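Local coordinates for amine oxidase (Emericella nidulans, PDB 3PGB), which probably oxidises primary amines to aldehydes, using a copper ion and a topaquinone cofactor made from one of its own tyrosines, at residues I60-E65 / R344-W349; S353-F358 / L366-Y371. All blocks are in the same frame, centred on the assembly; numbering follows the deposited sequence.

In the fold
Interactions 1 and 2 are neighbours, their centres about 9 Å apart on the same side of the chain's centre, and they come in series along the sequence. Interaction 1 lays the loop 60-65, from near the start of the modelled chain, on strand 346-349 of the enzyme domain, 279 residues further on. Interaction 2 lies within the hairpin of strands 352-359 and 363-371. Strands 346-349 and 352-359 are adjacent in one sheet, joined by backbone hydrogen bonds between Lys345 and Ile356 and between Val347 and Phe354. Tyr355 spans both contacts, meeting Ala62, Pro63, Tyr346 and Asp368, and its OH hydrogen-bonds Lys64 O. The N-terminal segment is thereby fastened to the copper-binding domain's β-structure.

Interaction 1 (I60-E65 / R344-W349)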
loop_
_atom_site.group_PDB
_atom_site.type_symbol
_atom_site.label_atom_id
_atom_site.label_comp_id
_atom_site.label_asym_id
_atom_site.label_seq_id
_atom_site.Cartn_x
_atom_site.Cartn_y
_atom_site.Cartn_z
ATOM N N ILE A 60 -19.686 13.602 -24.179
ATOM C CA ILE A 60 -20.592 12.543 -24.593
ATOM C C ILE A 60 -21.929 12.673 -23.871
ATOM O O ILE A 60 -22.076 13.477 -22.944
ATOM C CB ILE A 60 -19.990 11.145 -24.344
ATOM C CG1 ILE A 60 -19.645 10.948 -22.863
ATOM C CG2 ILE A 60 -18.747 10.942 -25.203
ATOM C CD1 ILE A 60 -19.555 9.491 -22.470
ATOM N N LYS A 61 -22.906 11.884 -24.311
ATOM C CA LYS A 61 -24.183 11.796 -23.615
ATOM C C LYS A 61 -24.383 10.392 -23.057
ATOM O O LYS A 61 -24.351 9.404 -23.800
ATOM C CB LYS A 61 -25.335 12.233 -24.525
ATOM C CG LYS A 61 -25.460 13.766 -24.584
ATOM C CD LYS A 61 -26.648 14.258 -25.409
ATOM C CE LYS A 61 -26.668 15.792 -25.465
ATOM N NZ LYS A 61 -27.886 16.340 -26.143
ATOM N N ALA A 62 -24.572 10.312 -21.740
ATOM C CA ALA A 62 -24.779 9.033 -21.059
ATOM C C ALA A 62 -25.965 8.307 -21.681
ATOM O O ALA A 62 -26.930 8.954 -22.091
ATOM C CB ALA A 62 -25.018 9.253 -19.573
ATOM N N PRO A 63 -25.896 6.964 -21.768
ATOM C CA PRO A 63 -26.994 6.194 -22.377
ATOM C C PRO A 63 -28.321 6.281 -21.618
ATOM O O PRO A 63 -29.380 6.094 -22.215
ATOM C CB PRO A 63 -26.464 4.751 -22.372
ATOM C CG PRO A 63 -25.402 4.732 -21.357
ATOM C CD PRO A 63 -24.784 6.093 -21.351
ATOM N N LYS A 64 -28.258 6.563 -20.322
ATOM C CA LYS A 64 -29.450 6.679 -19.488
ATOM C C LYS A 64 -29.373 7.935 -18.629
ATOM O O LYS A 64 -28.294 8.502 -18.457
ATOM C CB LYS A 64 -29.549 5.454 -18.582
ATOM C CG LYS A 64 -29.637 4.138 -19.325
ATOM C CD LYS A 64 -30.995 3.967 -20.014
ATOM C CE LYS A 64 -31.050 2.667 -20.810
ATOM N NZ LYS A 64 -32.340 2.495 -21.528
ATOM N N GLU A 65 -30.516 8.379 -18.105
ATOM C CA GLU A 65 -30.501 9.482 -17.150
ATOM C C GLU A 65 -29.796 9.027 -15.874
ATOM O O GLU A 65 -29.721 7.833 -15.579
ATOM C CB GLU A 65 -31.916 9.985 -16.851
ATOM C CG GLU A 65 -32.507 10.848 -17.967
ATOM C CD GLU A 65 -31.798 12.189 -18.124
ATOM O OE1 GLU A 65 -31.048 12.587 -17.201
ATOM O OE2 GLU A 65 -32.000 12.847 -19.169
ATOM N N ARG A 344 -25.308 14.824 -16.933
ATOM C CA ARG A 344 -25.648 13.547 -16.293
ATOM C C ARG A 344 -24.551 13.000 -15.374
ATOM O O ARG A 344 -24.682 11.890 -14.863
ATOM C CB ARG A 344 -26.028 12.503 -17.348
ATOM C CG ARG A 344 -27.221 12.925 -18.189
ATOM C CD ARG A 344 -27.760 11.803 -19.048
ATOM N NE ARG A 344 -28.951 12.217 -19.792
ATOM C CZ ARG A 344 -29.591 11.463 -20.688
ATOM N NH1 ARG A 344 -29.165 10.233 -20.975
ATOM N NH2 ARG A 344 -30.668 11.939 -21.306
ATOM N N LYS A 345 -23.486 13.777 -15.155
ATOM C CA LYS A 345 -22.423 13.408 -14.213
ATOM C C LYS A 345 -21.942 11.975 -14.471
ATOM O O LYS A 345 -21.922 11.129 -13.577
ATOM C CB LYS A 345 -22.924 13.574 -12.771
ATOM C CG LYS A 345 -23.441 14.994 -12.437
ATOM C CD LYS A 345 -22.288 15.920 -12.063
ATOM C CE LYS A 345 -22.715 17.399 -11.995
ATOM N NZ LYS A 345 -21.595 18.281 -11.495
ATOM N N TYR A 346 -21.569 11.719 -15.716
ATOM C CA TYR A 346 -21.250 10.383 -16.187
ATOM C C TYR A 346 -19.857 10.429 -16.792
ATOM O O TYR A 346 -19.509 11.399 -17.452
ATOM C CB TYR A 346 -22.297 9.963 -17.224
ATOM C CG TYR A 346 -22.030 8.669 -17.948
ATOM C CD1 TYR A 346 -22.181 7.450 -17.304
ATOM C CD2 TYR A 346 -21.654 8.663 -19.292
ATOM C CE1 TYR A 346 -21.949 6.249 -17.971
ATOM C CE2 TYR A 346 -21.423 7.468 -19.971
ATOM C CZ TYR A 346 -21.571 6.267 -19.300
ATOM O OH TYR A 346 -21.350 5.078 -19.952
ATOM N N VAL A 347 -19.071 9.381 -16.562
ATOM C CA VAL A 347 -17.670 9.353 -16.955
ATOM C C VAL A 347 -17.361 8.054 -17.680
ATOM O O VAL A 347 -17.827 6.994 -17.267
ATOM C CB VAL A 347 -16.765 9.440 -15.711
ATOM C CG1 VAL A 347 -15.284 9.334 -16.094
ATOM C CG2 VAL A 347 -17.046 10.727 -14.941
ATOM N N THR A 348 -16.578 8.135 -18.755
ATOM C CA THR A 348 -15.968 6.938 -19.340
ATOM C C THR A 348 -14.467 7.141 -19.499
ATOM O O THR A 348 -14.017 8.205 -19.917
ATOM C CB THR A 348 -16.593 6.519 -20.707
ATOM O OG1 THR A 348 -16.025 7.287 -21.775
ATOM C CG2 THR A 348 -18.113 6.681 -20.700
ATOM N N TRP A 349 -13.702 6.113 -19.142
ATOM C CA TRP A 349 -12.255 6.105 -19.312
ATOM C C TRP A 349 -11.839 4.728 -19.827
ATOM O O TRP A 349 -12.003 3.724 -19.139
ATOM C CB TRP A 349 -11.549 6.436 -17.989
ATOM C CG TRP A 349 -10.045 6.234 -18.015
ATOM C CD1 TRP A 349 -9.116 7.079 -18.535
ATOM C CD2 TRP A 349 -9.318 5.113 -17.494
ATOM N NE1 TRP A 349 -7.853 6.557 -18.374
ATOM C CE2 TRP A 349 -7.952 5.351 -17.736
ATOM C CE3 TRP A 349 -9.692 3.931 -16.844
ATOM C CZ2 TRP A 349 -6.958 4.451 -17.357
ATOM C CZ3 TRP A 349 -8.703 3.037 -16.468
ATOM C CH2 TRP A 349 -7.350 3.303 -16.723
#
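Ala62 rests its CB on one flat face of the Tyr346 ring, 3.8 Å from the centroid and 30° off the normal, a CH-pi contact; with Ile60 and Pro63 it forms the hollow of the loop that receives the ring. A methyl group is small enough to let the backbone come this close, with CB only 3.4 Å from Tyr346 CD2. The tyrosine ring stands up toward the loop because its CG is anti to the backbone N (chi1 173°). Ile60 CD1 meets the edge of that ring, 3.7 Å from Tyr346 CE2, while also meeting the methyl CG2 of Thr348 tip to tip. Toward the hydroxyl end, Pro63 crosses the ring at about a right angle and brings CD within 3.8 Å of Tyr346 CZ. The loop 60-65 leaves strand 58-59 and packs on strand 346-349, which pairs antiparallel with 339-341; Lys345 and Tyr346, both opposite Asp341, form a G1 beta bulge there. Just before the bulge, Arg344 reaches toward the loop with its chain extended, its CD 3.8 Å from Ala62 CB. Long and cationic, it suits a bend rich in acceptors: Arg344 NH1 lies 2.8 Å from Ala62 O and 3.2 Å from Lys64 O. In the conformer described here, one of two modelled, Glu65 bends at chi2 and folds back over one face of the guanidinium, where OE2 makes a salt bridge of 2.7 Å to Arg344 NH2, the carboxylate and guanidinium planes standing 53° apart. Asp341 ties the two segments together, OD2 accepting from Ala62 N and OD1 from Arg344 N.

Interaction 2 (S353-F358 / L366-Y371); sequences SFYIAF and LFDIKY
Over one face of the Phe354 ring lies the methyl CD2 of Leu366, 4.1 Å from Phe354 CD2 and offset toward the rim. At the edge of the Phe367 ring lies Ala357, its CB 3.5 Å from Phe367 CE1; a small residue suits a place beside so bulky a ring. The Tyr355 ring has Phe367 O and a water at its edge, in plane, and the Asp368 carboxylate runs alongside, its plane only 14° from that of the ring. Strands 352-359 and 363-371 form an antiparallel hairpin in the enzyme domain. Ser353 with Lys370 and Tyr355 with Phe367 are hydrogen-bonded pairs, the straightest bond being Tyr355 N to Phe367 O at 2.9 Å and 175°. Between them the register shifts by one, a beta bulge in which the chain turns a corner at Asp368. Ile369 packs its CG1 3.8 Å from Phe354 CB. With chi1 at -164° the Asp368 carboxylate swings away from the backbone N and lies beside the tyrosine ring. The water donates to Asp368 OD1 and bonds Tyr355 OH at 2.7 Å, a hydroxyl also hydrogen-bonded to Lys64 O, while Asp368 OD2 is salt-bridged to Arg375. With both oxygens engaged, this buried carboxylate is probably kept ionised.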
loop_
_atom_site.group_PDB
_atom_site.type_symbol
_atom_site.label_atom_id
_atom_site.label_comp_id
_atom_site.label_asym_id
_atom_site.label_seq_id
_atom_site.Cartn_x
_atom_site.Cartn_y
_atom_site.Cartn_z
ATOM N N SER A 353 -16.628 2.713 -17.231
ATOM C CA SER A 353 -17.626 3.782 -17.183
ATOM C C SER A 353 -18.352 3.731 -15.855
ATOM O O SER A 353 -18.428 2.666 -15.231
ATOM C CB SER A 353 -18.632 3.661 -18.333
ATOM O OG SER A 353 -19.449 2.511 -18.189
ATOM N N PHE A 354 -18.882 4.873 -15.421
ATOM C CA PHE A 354 -19.656 4.931 -14.187
ATOM C C PHE A 354 -20.410 6.246 -14.063
ATOM O O PHE A 354 -20.092 7.217 -14.754
ATOM C CB PHE A 354 -18.744 4.743 -12.970
ATOM C CG PHE A 354 -17.647 5.766 -12.861
ATOM C CD1 PHE A 354 -16.403 5.523 -13.400
ATOM C CD2 PHE A 354 -17.868 6.974 -12.213
ATOM C CE1 PHE A 354 -15.390 6.461 -13.300
ATOM C CE2 PHE A 354 -16.859 7.925 -12.110
ATOM C CZ PHE A 354 -15.615 7.664 -12.650
ATOM N N TYR A 355 -21.404 6.265 -13.176
ATOM C CA TYR A 355 -22.136 7.487 -12.838
ATOM C C TYR A 355 -21.678 8.006 -11.484
ATOM O O TYR A 355 -21.382 7.230 -10.582
ATOM C CB TYR A 355 -23.642 7.226 -12.777
ATOM C CG TYR A 355 -24.302 6.934 -14.109
ATOM C CD1 TYR A 355 -24.177 5.691 -14.707
ATOM C CD2 TYR A 355 -25.069 7.892 -14.751
ATOM C CE1 TYR A 355 -24.791 5.405 -15.918
ATOM C CE2 TYR A 355 -25.689 7.623 -15.968
ATOM C CZ TYR A 355 -25.549 6.377 -16.549
ATOM O OH TYR A 355 -26.160 6.109 -17.760
ATOM N N ILE A 356 -21.642 9.324 -11.352
ATOM C CA ILE A 356 -21.306 9.993 -10.103
ATOM C C ILE A 356 -22.594 10.372 -9.375
ATOM O O ILE A 356 -23.541 10.872 -9.982
ATOM C CB ILE A 356 -20.466 11.263 -10.380
ATOM C CG1 ILE A 356 -19.098 10.874 -10.951
ATOM C CG2 ILE A 356 -20.292 12.116 -9.128
ATOM C CD1 ILE A 356 -18.303 12.067 -11.467
ATOM N N ALA A 357 -22.628 10.105 -8.074
ATOM C CA ALA A 357 -23.721 10.541 -7.208
ATOM C C ALA A 357 -23.135 11.254 -6.004
ATOM O O ALA A 357 -21.962 11.075 -5.686
ATOM C CB ALA A 357 -24.555 9.361 -6.774
ATOM N N PHE A 358 -23.948 12.067 -5.339
ATOM C CA PHE A 358 -23.458 12.875 -4.226
ATOM C C PHE A 358 -24.575 13.280 -3.273
ATOM O O PHE A 358 -25.568 13.862 -3.700
ATOM C CB PHE A 358 -22.776 14.132 -4.772
ATOM C CG PHE A 358 -21.901 14.830 -3.775
ATOM C CD1 PHE A 358 -22.402 15.850 -2.985
ATOM C CD2 PHE A 358 -20.574 14.474 -3.639
ATOM C CE1 PHE A 358 -21.589 16.500 -2.065
ATOM C CE2 PHE A 358 -19.756 15.116 -2.725
ATOM C CZ PHE A 358 -20.261 16.134 -1.942
ATOM N N LEU A 366 -20.466 6.086 -6.316
ATOM C CA LEU A 366 -20.417 5.643 -7.717
ATOM C C LEU A 366 -21.504 4.607 -7.981
ATOM O O LEU A 366 -21.756 3.739 -7.144
ATOM C CB LEU A 366 -19.051 5.034 -8.056
ATOM C CG LEU A 366 -17.869 5.994 -8.202
ATOM C CD1 LEU A 366 -17.559 6.685 -6.889
ATOM C CD2 LEU A 366 -16.640 5.249 -8.711
ATOM N N PHE A 367 -22.133 4.695 -9.150
ATOM C CA PHE A 367 -23.177 3.757 -9.552
ATOM C C PHE A 367 -22.922 3.195 -10.946
ATOM O O PHE A 367 -22.308 3.838 -11.787
ATOM C CB PHE A 367 -24.544 4.440 -9.534
ATOM C CG PHE A 367 -25.092 4.666 -8.158
ATOM C CD1 PHE A 367 -24.826 5.843 -7.472
ATOM C CD2 PHE A 367 -25.877 3.702 -7.546
ATOM C CE1 PHE A 367 -25.337 6.048 -6.195
ATOM C CE2 PHE A 367 -26.389 3.901 -6.271
ATOM C CZ PHE A 367 -26.124 5.069 -5.596
ATOM N N ASP A 368 -23.419 1.990 -11.179
ATOM C CA ASP A 368 -23.343 1.336 -12.477
ATOM C C ASP A 368 -21.922 1.365 -13.041
ATOM O O ASP A 368 -21.714 1.745 -14.192
ATOM C CB ASP A 368 -24.344 1.985 -13.446
ATOM C CG ASP A 368 -24.617 1.136 -14.695
ATOM O OD1 ASP A 368 -25.094 1.716 -15.695
ATOM O OD2 ASP A 368 -24.373 -0.091 -14.686
ATOM N N ILE A 369 -20.951 0.970 -12.220
ATOM C CA ILE A 369 -19.568 0.856 -12.665
ATOM C C ILE A 369 -19.479 -0.335 -13.617
ATOM O O ILE A 369 -19.717 -1.464 -13.200
ATOM C CB ILE A 369 -18.578 0.660 -11.467
ATOM C CG1 ILE A 369 -18.610 1.877 -10.533
ATOM C CG2 ILE A 369 -17.163 0.429 -11.967
ATOM C CD1 ILE A 369 -17.685 1.776 -9.346
ATOM N N LYS A 370 -19.158 -0.082 -14.885
ATOM C CA LYS A 370 -19.048 -1.152 -15.888
ATOM C C LYS A 370 -17.608 -1.313 -16.375
ATOM O O LYS A 370 -16.831 -0.368 -16.335
ATOM C CB LYS A 370 -19.972 -0.888 -17.090
ATOM C CG LYS A 370 -21.453 -0.667 -16.724
ATOM C CD LYS A 370 -22.341 -0.350 -17.931
ATOM C CE LYS A 370 -22.526 -1.568 -18.828
ATOM N NZ LYS A 370 -23.368 -1.305 -20.038
ATOM N N TYR A 371 -17.268 -2.523 -16.822
ATOM C CA TYR A 371 -15.960 -2.817 -17.407
ATOM C C TYR A 371 -16.153 -3.637 -18.682
ATOM O O TYR A 371 -16.832 -4.665 -18.658
ATOM C CB TYR A 371 -15.094 -3.594 -16.420
ATOM C CG TYR A 371 -13.670 -3.809 -16.897
ATOM C CD1 TYR A 371 -13.222 -5.067 -17.293
ATOM C CD2 TYR A 371 -12.782 -2.746 -16.977
ATOM C CE1 TYR A 371 -11.917 -5.259 -17.738
ATOM C CE2 TYR A 371 -11.479 -2.932 -17.417
ATOM C CZ TYR A 371 -11.056 -4.187 -17.794
ATOM O OH TYR A 371 -9.769 -4.354 -18.230
HETATM O O HOH W 1 -25.809 3.475 -18.302
#